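Local coordinates for putative HopJ type III effector protein (Vibrio parahaemolyticus, PDB 2QM2) that is of unknown molecular function but belongs to the HopJ family and is probably an effector delivered by type III secretion, at residues A[48-53]-A[113-118]; A[64-69]-A[82-87]. All blocks are in the same frame, centred on the assembly; numbering follows the deposited sequence. Where two conformers were deposited one is given.

Interaction 1: A[48-53]-A[113-118]; sequences FTNGNT and EGIQFE. With K (potassium ion), chain C.
F48 and F117 face each other across a non-hydrogen-bonded pair of the antiparallel strands 48-50 and 115-117, and show how such a pair lets two rings travel together. The side chains run side by side, their planes within 12° of parallel, yet the rings are slid apart, with centroids 5.0 Å from each other. What sits over the F117 face is mainly F48 CB, 3.8 Å from that ring's centroid, a CH-pi contact. With CG in the crowded position between backbone N and carbonyl carbon (chi1 66°), the F48 ring swings outward and leaves CB over F117. Two residues on, I115 CD1 presses on N50 CB at 3.5 Å and also approaches the edge of the F48 ring. T49 and Q116, whose side chains point to the opposite face, form the hydrogen-bonded pair through their backbones: T49 N to Q116 O is 2.9 Å, and Q116 N returns a bond to T49 O. G51 N extends the ladder to G114 O, reaching it from above the carbonyl plane, and a water donates to G114 O while meeting T49 OG1. Away from strand 48-50, E113 O and I115 O bind potassium with two waters, W112 O of the same chain and N73 O of the second subunit. Strand 48-50 is the middle of a three-stranded sheet, hairpinned to 53-55, with its aromatic face against helices 61-72 and 102-110.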
ATOM      1  N   PHE A  48      -8.510   7.943   5.642  1.00 37.16           N
ATOM      2  CA  PHE A  48      -7.831   7.889   4.348  1.00 37.42           C
ATOM      3  C   PHE A  48      -8.581   8.715   3.361  1.00 38.02           C
ATOM      4  O   PHE A  48      -9.786   8.901   3.491  1.00 38.13           O
ATOM      5  CB  PHE A  48      -7.681   6.466   3.854  1.00 37.27           C
ATOM      6  CG  PHE A  48      -8.974   5.776   3.533  1.00 38.29           C
ATOM      7  CD1 PHE A  48      -9.818   5.316   4.551  1.00 36.65           C
ATOM      8  CD2 PHE A  48      -9.310   5.500   2.203  1.00 37.15           C
ATOM      9  CE1 PHE A  48     -11.006   4.614   4.231  1.00 34.96           C
ATOM     10  CE2 PHE A  48     -10.511   4.825   1.888  1.00 38.00           C
ATOM     11  CZ  PHE A  48     -11.348   4.398   2.892  1.00 35.48           C
ATOM     12  N   THR A  49      -7.874   9.270   2.390  0.50 38.06           N
ATOM     13  CA  THR A  49      -8.562   9.972   1.323  0.50 38.25           C
ATOM     14  C   THR A  49      -8.530   9.077   0.098  0.50 38.29           C
ATOM     15  O   THR A  49      -7.684   8.199  -0.018  0.50 37.97           O
ATOM     16  CB  THR A  49      -8.064  11.461   1.068  0.50 37.99           C
ATOM     17  OG1 THR A  49      -7.225  11.543  -0.086  0.50 39.58           O
ATOM     18  CG2 THR A  49      -7.338  12.009   2.243  0.50 37.00           C
ATOM     19  N   ASN A  50      -9.483   9.268  -0.796  1.00 38.70           N
ATOM     20  CA  ASN A  50      -9.594   8.410  -1.980  1.00 39.68           C
ATOM     21  C   ASN A  50     -10.167   9.291  -3.065  1.00 41.07           C
ATOM     22  O   ASN A  50     -11.371   9.514  -3.113  1.00 41.03           O
ATOM     23  CB  ASN A  50     -10.477   7.185  -1.668  1.00 37.74           C
ATOM     24  CG  ASN A  50     -10.901   6.420  -2.903  1.00 39.48           C
ATOM     25  OD1 ASN A  50     -10.260   6.493  -3.972  1.00 32.25           O
ATOM     26  ND2 ASN A  50     -11.993   5.640  -2.759  1.00 35.37           N
ATOM     27  N   GLY A  51      -9.264   9.785  -3.908  1.00 42.62           N
ATOM     28  CA  GLY A  51      -9.500  10.942  -4.763  1.00 45.03           C
ATOM     29  C   GLY A  51     -10.298  12.043  -4.099  1.00 46.52           C
ATOM     30  O   GLY A  51      -9.779  12.774  -3.274  1.00 46.65           O
ATOM     31  N   ASN A  52     -11.591  12.113  -4.424  1.00 48.21           N
ATOM     32  CA  ASN A  52     -12.440  13.197  -3.963  1.00 49.50           C
ATOM     33  C   ASN A  52     -13.254  12.882  -2.698  1.00 49.70           C
ATOM     34  O   ASN A  52     -14.012  13.735  -2.224  1.00 49.32           O
ATOM     35  CB  ASN A  52     -13.352  13.689  -5.090  1.00 49.98           C
ATOM     36  CG  ASN A  52     -13.263  15.201  -5.282  1.00 53.29           C
ATOM     37  OD1 ASN A  52     -12.166  15.774  -5.310  1.00 56.83           O
ATOM     38  ND2 ASN A  52     -14.413  15.855  -5.417  1.00 55.54           N
ATOM     39  N   THR A  53     -13.106  11.667  -2.164  1.00 49.70           N
ATOM     40  CA  THR A  53     -13.691  11.358  -0.857  1.00 50.04           C
ATOM     41  C   THR A  53     -12.636  11.392   0.232  1.00 49.82           C
ATOM     42  O   THR A  53     -11.452  11.090  -0.010  1.00 50.62           O
ATOM     43  CB  THR A  53     -14.522   9.992  -0.782  1.00 50.49           C
ATOM     44  OG1 THR A  53     -13.926   8.975  -1.584  1.00 52.39           O
ATOM     45  CG2 THR A  53     -15.933  10.197  -1.270  1.00 51.39           C
ATOM     46  N   GLU A 113      -3.202   6.063  -7.275  1.00 38.35           N
ATOM     47  CA  GLU A 113      -2.778   7.506  -7.205  1.00 40.73           C
ATOM     48  C   GLU A 113      -3.605   8.365  -6.237  1.00 39.30           C
ATOM     49  O   GLU A 113      -3.055   9.213  -5.505  1.00 40.36           O
ATOM     50  CB  GLU A 113      -2.786   8.122  -8.593  1.00 40.43           C
ATOM     51  CG  GLU A 113      -1.607   8.969  -8.881  1.00 48.06           C
ATOM     52  CD  GLU A 113      -1.867  10.429  -8.616  1.00 55.31           C
ATOM     53  OE1 GLU A 113      -2.224  11.160  -9.587  1.00 56.37           O
ATOM     54  OE2 GLU A 113      -1.706  10.833  -7.434  1.00 59.27           O
ATOM     55  N   GLY A 114      -4.916   8.134  -6.202  1.00 38.71           N
ATOM     56  CA  GLY A 114      -5.822   8.917  -5.349  1.00 36.73           C
ATOM     57  C   GLY A 114      -5.884   8.465  -3.891  1.00 36.89           C
ATOM     58  O   GLY A 114      -6.529   9.104  -3.065  1.00 36.35           O
ATOM     59  N   ILE A 115      -5.247   7.349  -3.557  1.00 35.44           N
ATOM     60  CA  ILE A 115      -5.434   6.801  -2.232  1.00 34.85           C
ATOM     61  C   ILE A 115      -4.357   7.321  -1.310  1.00 34.10           C
ATOM     62  O   ILE A 115      -3.175   7.246  -1.646  1.00 33.53           O
ATOM     63  CB  ILE A 115      -5.412   5.215  -2.234  1.00 35.45           C
ATOM     64  CG1 ILE A 115      -6.740   4.652  -2.769  1.00 35.65           C
ATOM     65  CG2 ILE A 115      -5.076   4.678  -0.826  1.00 37.04           C
ATOM     66  CD1 ILE A 115      -7.954   4.748  -1.752  1.00 35.04           C
ATOM     67  N   GLN A 116      -4.724   7.802  -0.136  1.00 33.05           N
ATOM     68  CA  GLN A 116      -3.673   8.122   0.868  1.00 34.67           C
ATOM     69  C   GLN A 116      -4.158   7.859   2.232  1.00 34.70           C
ATOM     70  O   GLN A 116      -5.131   8.420   2.625  1.00 36.43           O
ATOM     71  CB  GLN A 116      -3.271   9.606   0.815  1.00 34.16           C
ATOM     72  CG  GLN A 116      -2.089  10.031   1.682  1.00 35.16           C
ATOM     73  CD  GLN A 116      -1.720  11.536   1.474  1.00 37.63           C
ATOM     74  OE1 GLN A 116      -2.544  12.412   1.612  1.00 38.40           O
ATOM     75  NE2 GLN A 116      -0.483  11.796   1.124  1.00 41.81           N
ATOM     76  N   PHE A 117      -3.426   7.057   2.973  1.00 36.92           N
ATOM     77  CA  PHE A 117      -3.809   6.637   4.326  1.00 36.79           C
ATOM     78  C   PHE A 117      -3.088   7.494   5.333  1.00 36.83           C
ATOM     79  O   PHE A 117      -1.874   7.795   5.182  1.00 37.38           O
ATOM     80  CB  PHE A 117      -3.435   5.138   4.547  1.00 36.45           C
ATOM     81  CG  PHE A 117      -4.498   4.179   4.064  1.00 35.10           C
ATOM     82  CD1 PHE A 117      -4.551   3.806   2.744  1.00 35.80           C
ATOM     83  CD2 PHE A 117      -5.488   3.735   4.920  1.00 33.51           C
ATOM     84  CE1 PHE A 117      -5.572   2.971   2.287  1.00 35.87           C
ATOM     85  CE2 PHE A 117      -6.506   2.932   4.490  1.00 34.74           C
ATOM     86  CZ  PHE A 117      -6.526   2.515   3.155  1.00 37.30           C
ATOM     87  N   GLU A 118      -3.786   7.822   6.402  1.00 37.09           N
ATOM     88  CA  GLU A 118      -3.147   8.518   7.543  1.00 37.70           C
ATOM     89  C   GLU A 118      -2.273   7.584   8.343  1.00 36.40           C
ATOM     90  O   GLU A 118      -1.244   7.973   8.892  1.00 34.36           O
ATOM     91  CB  GLU A 118      -4.194   9.070   8.499  1.00 38.16           C
ATOM     92  CG  GLU A 118      -5.068  10.151   7.977  1.00 43.45           C
ATOM     93  CD  GLU A 118      -4.332  11.365   7.517  1.00 52.83           C
ATOM     94  OE1 GLU A 118      -4.068  11.466   6.278  1.00 55.92           O
ATOM     95  OE2 GLU A 118      -4.042  12.229   8.379  1.00 55.17           O
TER
HETATM   96  K     K C 201      -1.473   7.866  -3.639  1.00 29.61           K
HETATM   97  O   HOH W   1      -5.604  11.403  -2.196  1.00 49.50           O
HETATM   98  O   HOH W   2       0.298   6.826  -5.235  1.00 36.24           O
HETATM   99  O   HOH W   3      -0.284  10.285  -2.112  1.00 40.08           O

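Interaction 2: A[64-69]-A[82-87]; sequences CKIFAF and ACFGRF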
ATOM      1  N   CYS A  64     -12.170   0.803   3.665  1.00 36.38           N
ATOM      2  CA  CYS A  64     -10.898   0.956   4.322  1.00 37.22           C
ATOM      3  C   CYS A  64     -10.170  -0.376   4.237  1.00 37.36           C
ATOM      4  O   CYS A  64      -9.019  -0.486   3.698  1.00 38.35           O
ATOM      5  CB  CYS A  64     -11.059   1.399   5.780  1.00 38.06           C
ATOM      6  SG  CYS A  64      -9.488   1.766   6.498  1.00 40.37           S
ATOM      7  N   LYS A  65     -10.844  -1.412   4.704  1.00 36.14           N
ATOM      8  CA  LYS A  65     -10.207  -2.733   4.677  1.00 34.89           C
ATOM      9  C   LYS A  65      -9.825  -3.148   3.230  1.00 34.85           C
ATOM     10  O   LYS A  65      -8.690  -3.537   3.023  1.00 34.73           O
ATOM     11  CB  LYS A  65     -11.124  -3.721   5.305  1.00 34.70           C
ATOM     12  CG  LYS A  65     -11.283  -3.555   6.812  1.00 38.58           C
ATOM     13  CD  LYS A  65     -12.552  -4.276   7.241  1.00 40.85           C
ATOM     14  CE  LYS A  65     -13.015  -3.784   8.604  1.00 46.95           C
ATOM     15  NZ  LYS A  65     -12.841  -4.748   9.685  1.00 47.96           N
ATOM     16  N   ILE A  66     -10.721  -3.026   2.232  1.00 32.54           N
ATOM     17  CA  ILE A  66     -10.325  -3.465   0.859  1.00 31.92           C
ATOM     18  C   ILE A  66      -9.124  -2.745   0.292  1.00 31.88           C
ATOM     19  O   ILE A  66      -8.202  -3.382  -0.145  1.00 31.41           O
ATOM     20  CB  ILE A  66     -11.476  -3.483  -0.136  1.00 32.00           C
ATOM     21  CG1 ILE A  66     -12.418  -4.638   0.255  1.00 30.75           C
ATOM     22  CG2 ILE A  66     -10.930  -3.714  -1.647  1.00 32.71           C
ATOM     23  CD1 ILE A  66     -13.874  -4.399  -0.069  1.00 31.22           C
ATOM     24  N   PHE A  67      -9.120  -1.401   0.315  1.00 32.06           N
ATOM     25  CA  PHE A  67      -7.958  -0.710  -0.149  1.00 32.35           C
ATOM     26  C   PHE A  67      -6.684  -1.097   0.575  1.00 32.88           C
ATOM     27  O   PHE A  67      -5.686  -1.305  -0.087  1.00 34.52           O
ATOM     28  CB  PHE A  67      -8.165   0.809  -0.126  1.00 32.66           C
ATOM     29  CG  PHE A  67      -9.324   1.249  -0.944  1.00 32.62           C
ATOM     30  CD1 PHE A  67     -10.343   1.997  -0.383  1.00 33.73           C
ATOM     31  CD2 PHE A  67      -9.411   0.886  -2.297  1.00 33.31           C
ATOM     32  CE1 PHE A  67     -11.457   2.396  -1.169  1.00 35.28           C
ATOM     33  CE2 PHE A  67     -10.495   1.277  -3.082  1.00 35.09           C
ATOM     34  CZ  PHE A  67     -11.516   2.060  -2.509  1.00 34.82           C
ATOM     35  N   ALA A  68      -6.683  -1.160   1.910  1.00 32.00           N
ATOM     36  CA  ALA A  68      -5.469  -1.546   2.613  1.00 32.45           C
ATOM     37  C   ALA A  68      -5.079  -2.983   2.225  1.00 33.94           C
ATOM     38  O   ALA A  68      -3.903  -3.299   2.046  1.00 34.87           O
ATOM     39  CB  ALA A  68      -5.658  -1.439   4.157  1.00 32.43           C
ATOM     40  N   PHE A  69      -6.071  -3.854   2.089  1.00 33.88           N
ATOM     41  CA  PHE A  69      -5.805  -5.223   1.695  1.00 34.94           C
ATOM     42  C   PHE A  69      -5.222  -5.324   0.233  1.00 36.24           C
ATOM     43  O   PHE A  69      -4.374  -6.194  -0.067  1.00 35.36           O
ATOM     44  CB  PHE A  69      -7.120  -6.006   1.847  1.00 33.57           C
ATOM     45  CG  PHE A  69      -7.067  -7.426   1.356  1.00 35.86           C
ATOM     46  CD1 PHE A  69      -6.618  -8.444   2.178  1.00 37.76           C
ATOM     47  CD2 PHE A  69      -7.508  -7.751   0.073  1.00 38.79           C
ATOM     48  CE1 PHE A  69      -6.559  -9.798   1.713  1.00 39.22           C
ATOM     49  CE2 PHE A  69      -7.489  -9.090  -0.401  1.00 39.79           C
ATOM     50  CZ  PHE A  69      -6.989 -10.116   0.415  1.00 37.77           C
ATOM     51  N   ALA A  82     -12.719  -5.724  -7.820  1.00 38.48           N
ATOM     52  CA  ALA A  82     -13.347  -7.056  -7.687  1.00 38.27           C
ATOM     53  C   ALA A  82     -13.674  -7.450  -6.219  1.00 38.47           C
ATOM     54  O   ALA A  82     -14.681  -8.120  -5.949  1.00 39.08           O
ATOM     55  CB  ALA A  82     -12.487  -8.069  -8.333  1.00 37.35           C
ATOM     56  N   CYS A  83     -12.832  -7.028  -5.279  1.00 38.64           N
ATOM     57  CA  CYS A  83     -13.063  -7.318  -3.859  1.00 38.54           C
ATOM     58  C   CYS A  83     -14.339  -6.782  -3.246  1.00 38.53           C
ATOM     59  O   CYS A  83     -14.834  -7.364  -2.287  1.00 39.99           O
ATOM     60  CB  CYS A  83     -11.869  -6.885  -3.026  1.00 38.42           C
ATOM     61  SG  CYS A  83     -10.394  -7.909  -3.338  1.00 41.31           S
ATOM     62  N   PHE A  84     -14.865  -5.662  -3.774  1.00 39.10           N
ATOM     63  CA  PHE A  84     -16.190  -5.133  -3.401  1.00 37.67           C
ATOM     64  C   PHE A  84     -17.389  -5.971  -3.776  1.00 37.91           C
ATOM     65  O   PHE A  84     -18.504  -5.671  -3.376  1.00 36.38           O
ATOM     66  CB  PHE A  84     -16.367  -3.710  -3.943  1.00 37.80           C
ATOM     67  CG  PHE A  84     -15.543  -2.721  -3.224  1.00 38.40           C
ATOM     68  CD1 PHE A  84     -14.329  -2.272  -3.762  1.00 36.48           C
ATOM     69  CD2 PHE A  84     -15.938  -2.278  -1.972  1.00 36.83           C
ATOM     70  CE1 PHE A  84     -13.547  -1.365  -3.080  1.00 38.56           C
ATOM     71  CE2 PHE A  84     -15.165  -1.360  -1.281  1.00 41.00           C
ATOM     72  CZ  PHE A  84     -13.957  -0.910  -1.821  1.00 39.97           C
ATOM     73  N   GLY A  85     -17.129  -7.040  -4.533  1.00 39.51           N
ATOM     74  CA  GLY A  85     -18.130  -7.987  -5.014  1.00 39.11           C
ATOM     75  C   GLY A  85     -19.224  -7.205  -5.703  1.00 39.69           C
ATOM     76  O   GLY A  85     -18.940  -6.211  -6.386  1.00 38.28           O
ATOM     77  N   ARG A  86     -20.473  -7.597  -5.424  1.00 38.43           N
ATOM     78  CA  ARG A  86     -21.609  -7.062  -6.146  1.00 38.32           C
ATOM     79  C   ARG A  86     -21.761  -5.537  -5.991  1.00 39.25           C
ATOM     80  O   ARG A  86     -22.353  -4.902  -6.844  1.00 39.20           O
ATOM     81  CB  ARG A  86     -22.885  -7.798  -5.769  1.00 37.84           C
ATOM     82  CG  ARG A  86     -22.804  -9.305  -5.920  1.00 36.92           C
ATOM     83  CD  ARG A  86     -23.985 -10.023  -5.257  1.00 45.48           C
ATOM     84  NE  ARG A  86     -23.837 -11.488  -5.334  1.00 53.05           N
ATOM     85  CZ  ARG A  86     -24.755 -12.387  -4.949  1.00 59.18           C
ATOM     86  NH1 ARG A  86     -25.921 -11.997  -4.440  1.00 63.35           N
ATOM     87  NH2 ARG A  86     -24.507 -13.688  -5.069  1.00 59.83           N
ATOM     88  N   PHE A  87     -21.229  -4.962  -4.912  1.00 39.43           N
ATOM     89  CA  PHE A  87     -21.278  -3.517  -4.725  1.00 38.83           C
ATOM     90  C   PHE A  87     -20.598  -2.814  -5.853  1.00 38.09           C
ATOM     91  O   PHE A  87     -20.961  -1.698  -6.186  1.00 38.16           O
ATOM     92  CB  PHE A  87     -20.622  -3.097  -3.393  1.00 39.76           C
ATOM     93  CG  PHE A  87     -21.425  -3.504  -2.166  1.00 42.02           C
ATOM     94  CD1 PHE A  87     -20.875  -4.327  -1.204  1.00 43.62           C
ATOM     95  CD2 PHE A  87     -22.748  -3.104  -2.026  1.00 43.44           C
ATOM     96  CE1 PHE A  87     -21.612  -4.726  -0.093  1.00 46.72           C
ATOM     97  CE2 PHE A  87     -23.518  -3.502  -0.911  1.00 44.85           C
ATOM     98  CZ  PHE A  87     -22.949  -4.303   0.054  1.00 46.14           C
TER
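I66 projects from helix 61-72 straight at the turn that follows helix 77-82, and the contact illustrates how one branched side chain can fill the angle between two neighbours. Its CD1 lies over a face of the F84 ring, 3.7 Å from the centroid and 20° off the normal, while its CG2, anti to the backbone N (chi1 -70°), wedges between C83 CB at 3.6 Å and the F84 rim. F67 then meets the rim of F84: the two CZ atoms are 3.9 Å apart, the planes are inclined at 59°, and F67 CZ lies near the plane of the F84 ring. The F69 side is looser, for C83 SG stands obliquely to that ring, with 4.3 Å to F69 CE2. Beyond the type I turn from A82 to G85, where G85 has positive phi and occupies the N-cap position of helix 86-92, the chain departs from helix 61-72; R86 and F87 are exposed, and R86 makes a salt bridge to E29. All five touching side chains are buried and meet through carbon and sulfur alone, which implies that the hydrophobic effect and close van der Waals fit, rather than directional polar bonds, join helix 61-72 to this turn.

How the interactions relate
Followed from the N terminus, the chain passes strand 48-50, the first half of interaction 1, and then helix 61-72, the first half of interaction 2. The turn at 82-87 closes the shorter loop, with 12 intervening residues; strand 115-117 closes the longer one, with 59. Interaction 2 is therefore nested wholly within interaction 1: the sequence-local contact lies inside the loop that the strand pairing closes. The two also touch in space: F48 CE2 packs on F67 CD1 at 3.6 Å, and F117 CE2 on C64 SG at 3.8 Å. Helix 61-72 thereby joins the three-stranded sheet to the turn between helices 77-82 and 86-92.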